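Local atomic coordinates of putative RnfG subunit of electron transport complex (Thermotoga maritima, PDB entry 3DCZ), a protein that probably binds FMN covalently as part of a membrane-bound complex that couples electron transfer to ion translocation across the membrane. Residues S26-K29 with F30-D34; F142-P146 with E147-N151. All blocks are in the same frame, centred on the assembly; numbering follows the deposited sequence. Where two conformers were deposited one is given.

Contact 1: residues S26-K29 with F30-D34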
loop_
_atom_site.group_PDB
_atom_site.type_symbol
_atom_site.label_atom_id
_atom_site.label_comp_id
_atom_site.label_asym_id
_atom_site.label_seq_id
_atom_site.Cartn_x
_atom_site.Cartn_y
_atom_site.Cartn_z
ATOM N N SER A 26 13.201 4.902 -1.786
ATOM C CA SER A 26 12.389 6.030 -2.240
ATOM C C SER A 26 10.890 5.723 -2.075
ATOM O O SER A 26 10.104 6.560 -1.610
ATOM C CB SER A 26 12.708 6.335 -3.703
ATOM O OG SER A 26 11.798 7.273 -4.240
ATOM N N ALA A 27 10.487 4.512 -2.462
ATOM C CA ALA A 27 9.097 4.068 -2.320
ATOM C C ALA A 27 8.642 4.018 -0.877
ATOM O O ALA A 27 7.511 4.408 -0.557
ATOM C CB ALA A 27 8.858 2.694 -3.011
ATOM N N ILE A 28 9.497 3.492 0.007
ATOM C CA ILE A 28 9.123 3.387 1.408
ATOM C C ILE A 28 8.963 4.793 1.994
ATOM O O ILE A 28 8.015 5.061 2.738
ATOM C CB ILE A 28 10.168 2.583 2.170
ATOM C CG1 ILE A 28 10.137 1.151 1.660
ATOM C CG2 ILE A 28 9.930 2.658 3.722
ATOM C CD1 ILE A 28 11.284 0.242 2.230
ATOM N N LYS A 29 9.869 5.689 1.649
ATOM C CA LYS A 29 9.758 7.096 2.082
ATOM C C LYS A 29 8.453 7.705 1.564
ATOM O O LYS A 29 7.711 8.356 2.324
ATOM C CB LYS A 29 10.947 7.921 1.566
ATOM C CG LYS A 29 12.254 7.637 2.260
ATOM C CD LYS A 29 13.415 8.387 1.607
ATOM C CE LYS A 29 14.688 8.193 2.362
ATOM N NZ LYS A 29 15.719 9.071 1.765
ATOM N N PHE A 30 8.141 7.465 0.287
ATOM C CA PHE A 30 6.932 8.050 -0.292
ATOM C C PHE A 30 5.666 7.619 0.446
ATOM O O PHE A 30 4.808 8.461 0.786
ATOM C CB PHE A 30 6.777 7.678 -1.761
ATOM C CG PHE A 30 5.511 8.211 -2.348
ATOM C CD1 PHE A 30 5.436 9.514 -2.791
ATOM C CD2 PHE A 30 4.372 7.418 -2.434
ATOM C CE1 PHE A 30 4.287 10.007 -3.294
ATOM C CE2 PHE A 30 3.191 7.916 -2.885
ATOM C CZ PHE A 30 3.153 9.227 -3.369
ATOM N N VAL A 31 5.565 6.316 0.753
ATOM C CA VAL A 31 4.326 5.798 1.350
ATOM C C VAL A 31 4.171 6.191 2.816
ATOM O O VAL A 31 3.092 6.015 3.429
ATOM C CB VAL A 31 4.162 4.261 1.138
ATOM C CG1 VAL A 31 4.070 3.950 -0.407
ATOM C CG2 VAL A 31 5.263 3.492 1.797
ATOM N N LEU A 32 5.256 6.734 3.372
ATOM C CA LEU A 32 5.264 7.286 4.727
ATOM C C LEU A 32 5.051 8.796 4.755
ATOM O O LEU A 32 5.158 9.407 5.810
ATOM C CB LEU A 32 6.510 6.855 5.485
ATOM C CG LEU A 32 6.518 5.398 5.987
ATOM C CD1 LEU A 32 7.952 4.989 6.357
ATOM C CD2 LEU A 32 5.580 5.209 7.175
ATOM N N LYS A 33 4.673 9.356 3.609
ATOM C CA LYS A 33 4.154 10.736 3.588
ATOM C C LYS A 33 2.637 10.686 3.684
ATOM O O LYS A 33 1.953 9.817 3.067
ATOM C CB LYS A 33 4.600 11.471 2.318
ATOM C CG LYS A 33 6.131 11.616 2.188
ATOM C CD LYS A 33 6.502 12.507 1.007
ATOM C CE LYS A 33 7.991 12.720 0.916
ATOM N NZ LYS A 33 8.352 13.461 -0.332
ATOM N N ASP A 34 2.074 11.626 4.433
ATOM C CA ASP A 34 0.644 11.748 4.564
ATOM C C ASP A 34 0.046 12.186 3.232
ATOM O O ASP A 34 0.489 13.194 2.650
ATOM C CB ASP A 34 0.371 12.755 5.657
ATOM C CG ASP A 34 -1.080 12.901 6.005
ATOM O OD1 ASP A 34 -1.929 13.094 5.133
ATOM O OD2 ASP A 34 -1.371 12.925 7.217
#
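The C-terminal end of helix 22-31 carries this contact, where the helix gives way to a loop. F30 N bonds to S26 O at 2.9 Å and V31 N to A27 O at 3.0 Å, both regular i to i+4 bonds. The next amide breaks the pattern. L32 N bonds to K29 O at 3.1 Å, standing well above that carbonyl plane, and makes only a weak bond to I28 O at 3.3 Å. K33 N then bonds to F30 O. The chain thus tightens to i to i+3 spacing as it leaves the helix.

I28 and L32 lie side by side and point the same way. CG2 of I28 meets CD1 of L32 at 4.0 Å, and both side chains pack on I47 of helix 44-54. V31 wedges its CG2 against I28 O, 3.3 Å away. The torsion at V31 (chi1 -62°) sets this methyl between the backbone N and the carbonyl carbon, facing back along the helix. K29 runs extended to salt bridges with E44 and E48, and F30 makes a cation-pi contact with R117. The arrangement is that of a helix C terminus packed between an antiparallel sheet and a second helix.

Contact 2: residues F142-P146 with E147-N151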
loop_
_atom_site.group_PDB
_atom_site.type_symbol
_atom_site.label_atom_id
_atom_site.label_comp_id
_atom_site.label_asym_id
_atom_site.label_seq_id
_atom_site.Cartn_x
_atom_site.Cartn_y
_atom_site.Cartn_z
ATOM N N PHE A 142 -5.277 5.595 -3.007
ATOM C CA PHE A 142 -5.131 5.914 -1.585
ATOM C C PHE A 142 -5.493 7.349 -1.263
ATOM O O PHE A 142 -5.486 8.199 -2.152
ATOM C CB PHE A 142 -3.695 5.673 -1.151
ATOM C CG PHE A 142 -2.704 6.509 -1.892
ATOM C CD1 PHE A 142 -2.339 7.764 -1.441
ATOM C CD2 PHE A 142 -2.072 6.005 -3.002
ATOM C CE1 PHE A 142 -1.365 8.492 -2.124
ATOM C CE2 PHE A 142 -1.126 6.731 -3.672
ATOM C CZ PHE A 142 -0.766 7.968 -3.227
ATOM N N PRO A 143 -5.808 7.631 0.001
ATOM C CA PRO A 143 -5.925 6.721 1.128
ATOM C C PRO A 143 -7.284 5.987 1.072
ATOM O O PRO A 143 -8.218 6.447 0.386
ATOM C CB PRO A 143 -5.835 7.654 2.332
ATOM C CG PRO A 143 -6.428 8.918 1.864
ATOM C CD PRO A 143 -6.156 9.006 0.394
ATOM N N VAL A 144 -7.397 4.894 1.828
ATOM C CA VAL A 144 -8.652 4.160 1.975
ATOM C C VAL A 144 -8.874 3.908 3.461
ATOM O O VAL A 144 -7.974 3.398 4.159
ATOM C CB VAL A 144 -8.648 2.830 1.179
ATOM C CG1 VAL A 144 -9.933 2.019 1.474
ATOM C CG2 VAL A 144 -8.483 3.076 -0.388
ATOM N N PRO A 145 -10.062 4.267 3.979
ATOM C CA PRO A 145 -10.301 4.099 5.408
ATOM C C PRO A 145 -10.564 2.618 5.759
ATOM O O PRO A 145 -10.725 1.770 4.883
ATOM C CB PRO A 145 -11.516 4.980 5.653
ATOM C CG PRO A 145 -12.238 5.015 4.346
ATOM C CD PRO A 145 -11.224 4.840 3.271
ATOM N N PRO A 146 -10.553 2.288 7.057
ATOM C CA PRO A 146 -10.716 0.918 7.444
ATOM C C PRO A 146 -11.947 0.191 6.890
ATOM O O PRO A 146 -11.808 -0.961 6.499
ATOM C CB PRO A 146 -10.784 0.988 8.968
ATOM C CG PRO A 146 -10.138 2.239 9.328
ATOM C CD PRO A 146 -10.363 3.176 8.221
ATOM N N GLU A 147 -13.072 0.877 6.792
ATOM C CA GLU A 147 -14.306 0.271 6.277
ATOM C C GLU A 147 -14.171 -0.084 4.787
ATOM O O GLU A 147 -14.688 -1.122 4.348
ATOM C CB GLU A 147 -15.490 1.185 6.529
ATOM C CG GLU A 147 -15.333 2.585 5.987
ATOM C CD GLU A 147 -14.724 3.644 6.949
ATOM O OE1 GLU A 147 -13.858 3.355 7.856
ATOM O OE2 GLU A 147 -15.137 4.817 6.747
ATOM N N GLY A 148 -13.400 0.712 4.036
ATOM C CA GLY A 148 -13.054 0.362 2.661
ATOM C C GLY A 148 -12.228 -0.891 2.539
ATOM O O GLY A 148 -12.495 -1.730 1.684
ATOM N N LEU A 149 -11.192 -1.033 3.375
ATOM C CA LEU A 149 -10.364 -2.239 3.338
ATOM C C LEU A 149 -11.135 -3.475 3.805
ATOM O O LEU A 149 -10.908 -4.583 3.279
ATOM C CB LEU A 149 -9.104 -2.040 4.202
ATOM C CG LEU A 149 -8.088 -1.078 3.636
ATOM C CD1 LEU A 149 -6.906 -0.993 4.632
ATOM C CD2 LEU A 149 -7.592 -1.568 2.294
ATOM N N LYS A 150 -12.056 -3.284 4.753
ATOM C CA LYS A 150 -12.870 -4.387 5.254
ATOM C C LYS A 150 -13.819 -4.849 4.165
ATOM O O LYS A 150 -14.128 -6.041 4.085
ATOM C CB LYS A 150 -13.642 -3.981 6.504
ATOM C CG LYS A 150 -12.736 -3.841 7.681
ATOM C CD LYS A 150 -13.442 -3.269 8.924
ATOM C CE LYS A 150 -12.417 -2.780 9.980
ATOM N NZ LYS A 150 -13.121 -1.923 10.994
ATOM N N ASN A 151 -14.260 -3.926 3.320
ATOM C CA ASN A 151 -15.146 -4.200 2.152
ATOM C C ASN A 151 -14.376 -5.026 1.098
ATOM O O ASN A 151 -14.968 -5.777 0.304
ATOM C CB ASN A 151 -15.583 -2.880 1.457
ATOM C CG ASN A 151 -16.720 -2.082 2.193
ATOM O OD1 ASN A 151 -16.991 -0.918 1.852
ATOM N ND2 ASN A 151 -17.388 -2.702 3.152
#
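The backbone runs extended through V144 and P145 and turns helical at P146, where phi is -53° and psi -38°. This is the N terminus of helix 146-151, with P145 at the N-cap position and P146 in the first turn. L149 N bonds to P145 O at 3.2 Å, nearly in line with the C=O bond. K150 N bonds to P146 O at 2.9 Å. A proline in the first turn has no amide hydrogen to offer, and none is needed there.

E147 folds back over both prolines. Its CG sits between the backbone N and the carbonyl carbon (chi1 55°), and the chain bends again at chi2. The carboxylate is thereby laid against the rings. OE1 lies 3.5 Å from P146 CD, and the E147 side chain crosses that of P145 at about a right angle. With an alanine in place of P146, OE1 of E147 would probably lose the CD side of its contact while keeping the P145 ring, and the phi of the first helical residue would no longer be held by a ring.

K150 extends back beside P146, with its CG 3.2 Å from P146 O. L149 reaches F104 and Y199, so the helix start is fitted between strand 98-107 and helix 188-206. V144 is tied by backbone bonds to L113 of strand 110-120. G148 leaves room for V144. A CB on G148 would clash with V144 CG1, which lies 3.7 Å from G148 CA.

From the N terminus, contact 1 comes first, at the end of helix 22-31. The chain then forms helix 44-54 and the five-stranded antiparallel sheet before it reaches contact 2, at the start of helix 146-151. Each contact is local and closes only a helical turn. They follow in series; neither nests in nor crosses the other. Their centres are about 19 Å apart, yet they touch: F30 CE2 packs on F142 CZ at 4.0 Å. S115 of strand 110-120 touches both phenylalanines. Contact 1 joins the N-terminal helix to strands 98-107 and 110-120 and helix 44-54. Contact 2 leads from the loop after strand 110-120 into helix 146-151, which packs on the same two strands and helix 188-206.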